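Local coordinates for mitochondrial RNA-binding protein 1 (Trypanosoma brucei, PDB 2GIA) that probably binds RNA, acting with mitochondrial RNA-binding protein 2 in a guide-RNA binding complex that serves as an RNA matchmaker, at residues F13-V18 and V125-H130; K35-S40 and E136-S141. All blocks are in the same frame, centred on the assembly; numbering follows the deposited sequence.

Contact 1 of 2, residues F13-V18 and V125-H130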
loop_
_atom_site.group_PDB
_atom_site.type_symbol
_atom_site.label_atom_id
_atom_site.label_comp_id
_atom_site.label_asym_id
_atom_site.label_seq_id
_atom_site.Cartn_x
_atom_site.Cartn_y
_atom_site.Cartn_z
ATOM N N PHE B 13 -6.793 15.124 6.832
ATOM C CA PHE B 13 -5.661 15.838 7.410
ATOM C C PHE B 13 -5.985 17.334 7.273
ATOM O O PHE B 13 -6.794 17.730 6.419
ATOM C CB PHE B 13 -4.300 15.490 6.768
ATOM C CG PHE B 13 -4.080 16.050 5.381
ATOM C CD1 PHE B 13 -4.389 15.271 4.245
ATOM C CD2 PHE B 13 -3.519 17.306 5.209
ATOM C CE1 PHE B 13 -4.121 15.755 2.934
ATOM C CE2 PHE B 13 -3.247 17.818 3.917
ATOM C CZ PHE B 13 -3.547 17.035 2.767
ATOM N N GLU B 14 -5.353 18.157 8.107
ATOM C CA GLU B 14 -5.591 19.583 8.067
ATOM C C GLU B 14 -4.288 20.342 8.141
ATOM O O GLU B 14 -3.325 19.879 8.750
ATOM C CB GLU B 14 -6.480 19.991 9.256
ATOM C CG GLU B 14 -7.846 19.320 9.241
ATOM C CD GLU B 14 -8.677 19.677 10.495
ATOM O OE1 GLU B 14 -9.876 19.385 10.499
ATOM O OE2 GLU B 14 -8.117 20.250 11.452
ATOM N N ILE B 15 -4.257 21.497 7.490
ATOM C CA ILE B 15 -3.106 22.390 7.528
ATOM C C ILE B 15 -3.628 23.674 8.197
ATOM O O ILE B 15 -4.477 24.363 7.638
ATOM C CB ILE B 15 -2.646 22.737 6.126
ATOM C CG1 ILE B 15 -2.204 21.427 5.424
ATOM C CG2 ILE B 15 -1.470 23.720 6.165
ATOM C CD1 ILE B 15 -1.771 21.623 3.976
ATOM N N HIS B 16 -3.134 23.963 9.388
ATOM C CA HIS B 16 -3.520 25.161 10.131
ATOM C C HIS B 16 -2.428 26.173 9.861
ATOM O O HIS B 16 -1.310 26.067 10.355
ATOM C CB HIS B 16 -3.640 24.847 11.631
ATOM C CG HIS B 16 -4.773 23.916 11.959
ATOM N ND1 HIS B 16 -5.852 24.295 12.724
ATOM C CD2 HIS B 16 -5.003 22.625 11.608
ATOM C CE1 HIS B 16 -6.697 23.284 12.838
ATOM N NE2 HIS B 16 -6.204 22.256 12.169
ATOM N N ASP B 17 -2.751 27.145 9.042
ATOM C CA ASP B 17 -1.801 28.178 8.686
ATOM C C ASP B 17 -2.248 29.511 9.316
ATOM O O ASP B 17 -2.818 30.371 8.661
ATOM C CB ASP B 17 -1.747 28.279 7.165
ATOM C CG ASP B 17 -0.685 29.241 6.678
ATOM O OD1 ASP B 17 -0.746 29.624 5.484
ATOM O OD2 ASP B 17 0.193 29.612 7.482
ATOM N N VAL B 18 -1.985 29.662 10.596
ATOM C CA VAL B 18 -2.383 30.882 11.307
ATOM C C VAL B 18 -1.313 31.966 11.085
ATOM O O VAL B 18 -0.130 31.692 11.292
ATOM C CB VAL B 18 -2.489 30.590 12.813
ATOM C CG1 VAL B 18 -2.815 31.879 13.571
ATOM C CG2 VAL B 18 -3.533 29.527 13.066
ATOM N N VAL B 125 -4.478 26.983 -3.457
ATOM C CA VAL B 125 -3.898 26.424 -2.222
ATOM C C VAL B 125 -2.739 25.515 -2.674
ATOM O O VAL B 125 -2.834 24.837 -3.722
ATOM C CB VAL B 125 -4.944 25.658 -1.375
ATOM C CG1 VAL B 125 -5.501 24.475 -2.150
ATOM C CG2 VAL B 125 -4.295 25.195 -0.050
ATOM N N LYS B 126 -1.650 25.512 -1.906
ATOM C CA LYS B 126 -0.465 24.736 -2.274
ATOM C C LYS B 126 -0.159 23.768 -1.157
ATOM O O LYS B 126 -0.475 24.053 -0.023
ATOM C CB LYS B 126 0.739 25.679 -2.461
ATOM C CG LYS B 126 0.639 26.614 -3.711
ATOM C CD LYS B 126 1.914 27.434 -3.827
ATOM C CE LYS B 126 1.878 28.473 -4.928
ATOM N NZ LYS B 126 1.354 27.861 -6.150
ATOM N N PHE B 127 0.433 22.623 -1.491
ATOM C CA PHE B 127 0.820 21.598 -0.491
ATOM C C PHE B 127 2.279 21.408 -0.839
ATOM O O PHE B 127 2.612 20.618 -1.737
ATOM C CB PHE B 127 0.039 20.314 -0.767
ATOM C CG PHE B 127 -1.483 20.497 -0.628
ATOM C CD1 PHE B 127 -2.103 20.289 0.602
ATOM C CD2 PHE B 127 -2.257 20.879 -1.725
ATOM C CE1 PHE B 127 -3.504 20.458 0.747
ATOM C CE2 PHE B 127 -3.671 21.049 -1.597
ATOM C CZ PHE B 127 -4.282 20.839 -0.373
ATOM N N ASP B 128 3.141 22.093 -0.103
ATOM C CA ASP B 128 4.578 22.051 -0.393
ATOM C C ASP B 128 5.400 21.340 0.677
ATOM O O ASP B 128 4.975 21.232 1.823
ATOM C CB ASP B 128 5.110 23.495 -0.571
ATOM C CG ASP B 128 4.628 24.141 -1.873
ATOM O OD1 ASP B 128 4.128 23.406 -2.750
ATOM O OD2 ASP B 128 4.770 25.373 -2.031
ATOM N N ASN B 129 6.582 20.882 0.289
ATOM C CA ASN B 129 7.472 20.214 1.234
ATOM C C ASN B 129 6.798 19.064 1.993
ATOM O O ASN B 129 6.195 18.193 1.364
ATOM C CB ASN B 129 8.039 21.277 2.179
ATOM C CG ASN B 129 8.649 22.411 1.400
ATOM O OD1 ASN B 129 9.435 22.176 0.477
ATOM N ND2 ASN B 129 8.266 23.625 1.716
ATOM N N HIS B 130 6.898 19.029 3.318
ATOM C CA HIS B 130 6.317 17.883 4.038
ATOM C C HIS B 130 4.800 17.790 3.851
ATOM O O HIS B 130 4.235 16.704 3.999
ATOM C CB HIS B 130 6.693 17.913 5.541
ATOM C CG HIS B 130 6.168 19.111 6.260
ATOM N ND1 HIS B 130 4.988 19.101 6.967
ATOM C CD2 HIS B 130 6.661 20.368 6.370
ATOM C CE1 HIS B 130 4.773 20.297 7.485
ATOM N NE2 HIS B 130 5.775 21.086 7.136
#

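Contact 2 of 2, residues K35-S40 and E136-S141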
loop_
_atom_site.group_PDB
_atom_site.type_symbol
_atom_site.label_atom_id
_atom_site.label_comp_id
_atom_site.label_asym_id
_atom_site.label_seq_id
_atom_site.Cartn_x
_atom_site.Cartn_y
_atom_site.Cartn_z
ATOM N N LYS B 35 -15.472 6.934 -1.862
ATOM C CA LYS B 35 -14.854 7.248 -3.134
ATOM C C LYS B 35 -14.690 8.748 -3.350
ATOM O O LYS B 35 -13.986 9.159 -4.275
ATOM C CB LYS B 35 -15.759 6.727 -4.272
ATOM C CG LYS B 35 -15.984 5.210 -4.264
ATOM C CD LYS B 35 -17.006 4.841 -5.369
ATOM C CE LYS B 35 -17.114 3.309 -5.629
ATOM N NZ LYS B 35 -18.067 3.074 -6.817
ATOM N N LEU B 36 -15.334 9.548 -2.500
ATOM C CA LEU B 36 -15.379 10.995 -2.719
ATOM C C LEU B 36 -14.541 11.910 -1.837
ATOM O O LEU B 36 -14.748 12.000 -0.625
ATOM C CB LEU B 36 -16.842 11.427 -2.667
ATOM C CG LEU B 36 -17.834 10.548 -3.486
ATOM C CD1 LEU B 36 -19.255 11.207 -3.388
ATOM C CD2 LEU B 36 -17.391 10.447 -4.980
ATOM N N LEU B 37 -13.562 12.553 -2.475
ATOM C CA LEU B 37 -12.652 13.487 -1.804
ATOM C C LEU B 37 -13.433 14.786 -1.471
ATOM O O LEU B 37 -14.201 15.276 -2.299
ATOM C CB LEU B 37 -11.554 13.796 -2.786
ATOM C CG LEU B 37 -10.075 13.876 -2.509
ATOM C CD1 LEU B 37 -9.597 12.956 -1.356
ATOM C CD2 LEU B 37 -9.399 13.559 -3.891
ATOM N N LEU B 38 -13.247 15.318 -0.278
ATOM C CA LEU B 38 -13.903 16.568 0.134
ATOM C C LEU B 38 -12.786 17.519 0.538
ATOM O O LEU B 38 -12.098 17.306 1.535
ATOM C CB LEU B 38 -14.849 16.315 1.340
ATOM C CG LEU B 38 -15.797 15.121 1.068
ATOM C CD1 LEU B 38 -16.548 14.669 2.329
ATOM C CD2 LEU B 38 -16.777 15.526 -0.022
ATOM N N ILE B 39 -12.647 18.617 -0.189
ATOM C CA ILE B 39 -11.579 19.557 0.102
ATOM C C ILE B 39 -12.244 20.832 0.600
ATOM O O ILE B 39 -13.116 21.361 -0.075
ATOM C CB ILE B 39 -10.768 19.823 -1.176
ATOM C CG1 ILE B 39 -10.134 18.490 -1.636
ATOM C CG2 ILE B 39 -9.636 20.816 -0.859
ATOM C CD1 ILE B 39 -9.323 18.593 -2.963
ATOM N N SER B 40 -11.823 21.289 1.777
ATOM C CA SER B 40 -12.406 22.458 2.437
ATOM C C SER B 40 -11.373 23.443 2.904
ATOM O O SER B 40 -10.198 23.104 3.116
ATOM C CB SER B 40 -13.219 21.988 3.685
ATOM O OG SER B 40 -14.244 21.132 3.269
ATOM N N GLU B 136 0.324 13.384 -0.829
ATOM C CA GLU B 136 0.556 12.165 -1.608
ATOM C C GLU B 136 0.115 10.914 -0.824
ATOM O O GLU B 136 -0.590 10.048 -1.378
ATOM C CB GLU B 136 2.063 12.016 -1.949
ATOM C CG GLU B 136 2.587 13.040 -2.987
ATOM C CD GLU B 136 4.117 13.098 -3.083
ATOM O OE1 GLU B 136 4.613 13.675 -4.071
ATOM O OE2 GLU B 136 4.824 12.591 -2.168
ATOM N N HIS B 137 0.551 10.790 0.440
ATOM C CA HIS B 137 0.172 9.605 1.217
ATOM C C HIS B 137 -1.341 9.494 1.410
ATOM O O HIS B 137 -1.910 8.397 1.328
ATOM C CB HIS B 137 0.879 9.614 2.572
ATOM C CG HIS B 137 2.305 9.138 2.495
ATOM N ND1 HIS B 137 2.709 7.920 2.986
ATOM C CD2 HIS B 137 3.394 9.694 1.905
ATOM C CE1 HIS B 137 3.988 7.734 2.692
ATOM N NE2 HIS B 137 4.421 8.798 2.030
ATOM N N PHE B 138 -1.987 10.644 1.653
ATOM C CA PHE B 138 -3.430 10.651 1.859
ATOM C C PHE B 138 -4.157 10.207 0.596
ATOM O O PHE B 138 -5.090 9.424 0.655
ATOM C CB PHE B 138 -3.923 12.078 2.259
ATOM C CG PHE B 138 -5.378 12.124 2.647
ATOM C CD1 PHE B 138 -6.379 12.298 1.678
ATOM C CD2 PHE B 138 -5.751 11.882 3.972
ATOM C CE1 PHE B 138 -7.770 12.223 2.020
ATOM C CE2 PHE B 138 -7.127 11.805 4.337
ATOM C CZ PHE B 138 -8.146 11.979 3.351
ATOM N N LEU B 139 -3.762 10.750 -0.548
ATOM C CA LEU B 139 -4.430 10.380 -1.785
ATOM C C LEU B 139 -4.205 8.883 -2.115
ATOM O O LEU B 139 -5.132 8.216 -2.563
ATOM C CB LEU B 139 -3.921 11.252 -2.936
ATOM C CG LEU B 139 -4.244 12.777 -2.802
ATOM C CD1 LEU B 139 -3.468 13.558 -3.901
ATOM C CD2 LEU B 139 -5.773 13.021 -2.952
ATOM N N GLU B 140 -2.989 8.365 -1.909
ATOM C CA GLU B 140 -2.755 6.946 -2.247
ATOM C C GLU B 140 -3.560 6.070 -1.287
ATOM O O GLU B 140 -4.142 5.047 -1.663
ATOM C CB GLU B 140 -1.244 6.599 -2.175
ATOM C CG GLU B 140 -0.461 7.417 -3.192
ATOM C CD GLU B 140 0.931 6.876 -3.476
ATOM O OE1 GLU B 140 1.734 7.587 -4.141
ATOM O OE2 GLU B 140 1.218 5.742 -3.033
ATOM N N SER B 141 -3.597 6.478 -0.039
ATOM C CA SER B 141 -4.382 5.724 0.939
ATOM C C SER B 141 -5.860 5.759 0.569
ATOM O O SER B 141 -6.560 4.728 0.596
ATOM C CB SER B 141 -4.224 6.304 2.361
ATOM O OG SER B 141 -2.946 6.011 2.915
#

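Contact 1 of 2, residues F13-V18 and V125-H130
With chi1 at 73°, the side chain of F13 places CG between its own backbone N and carbonyl carbon, and the ring runs on from there toward the strand 121-128. I15, two residues further along and facing the same way, reaches across with its methyl CD1. Both meet F127, whose CB does not point straight at the strand 12-17 but whose ring, at chi1 -62°, comes round to them. The closer touch is I15 CD1 to F127 CD1, 3.6 Å; F13 CZ lies 4.0 Å from F127 CE1. I15 and F13 reach the CD1-CE1 bond of F127 obliquely, from opposite sides of the ring plane. On the far face of the strand 12-17, H16 NE2 donates to E14 OE2 over 2.9 Å, and E14 also pairs with K12 and R29. L135 of the helix 130-145 packs on both F13 and F127, while I15 also touches F131. No hydrogen bond links the segments, so cohesion is dispersive and hydrophobic: two aromatic rings and a branched aliphatic chain suit a place where the edge strand 12-17 of the four-stranded antiparallel sheet packs against the strand 121-128 of the five-stranded one, joining two sheets through side chains alone.

Contact 2 of 2, residues K35-S40 and E136-S141
L37, on the strand 36-43, meets the helix 130-145 through its two methyls, CD1 touching both F138 and L139, CD2 touching L139. Along the helical segment, E136 and H137 come first and turn to the partner protein: E136 OE1 forms a salt bridge with R112 of a mitochondrial RNA-binding protein 2 chain, and H137 NE2 a hydrogen bond with E110 of that chain. F138 follows, pointing at the sheet. Its CG stands anti to the backbone N (chi1 -173°), which carries the ring out past L37, the two side chains running in opposite directions. L37 CD1 touches the ring at its edge, in plane, 3.9 Å from F138 CE1, while V30 and V32 of the next strand also pack on this phenylalanine. L139, with CG beside its own backbone N, crosses L37 at about a right angle; L139 CD2 lies 3.8 Å from L37 CD2 and 4.1 Å from L37 CD1, so a single methyl of the helix meets both branches of the strand leucine. L74 of the helix 71-81 touches L37 and L139 alike. E140 N bonds to E136 O (3.0 Å), one turn earlier in the helix, and S141 OG makes a hydrogen bond to H185 of the partner chain. All three touching residues are buried, and leucine and phenylalanine fill such a place without leaving a polar group to satisfy. This is helix-on-sheet packing, an amphipathic helix laid against an antiparallel sheet, as befits a member of the sPC4-like clan.

How the contacts relate
Contacts 1 and 2 have centres 14 Å apart and touch directly: F13 CD1 of contact 1 lies 3.7 Å from F138 CD2 of contact 2, the rings meeting edge-to-face. Both draw on the same antiparallel sheet, contact 1 through its outermost strand 12-17 and contact 2 through the strand 36-43, with the strand 26-33 between them. The opposing elements are also consecutive, since the strand 121-128 leads into the helix 130-145, and the segments of the two contacts alternate along the chain. One hydrophobic layer therefore continues from the end of that strand along the helix. The helix also meets mitochondrial RNA-binding protein 2, through E136, H137 and S141 and by the ring of F138.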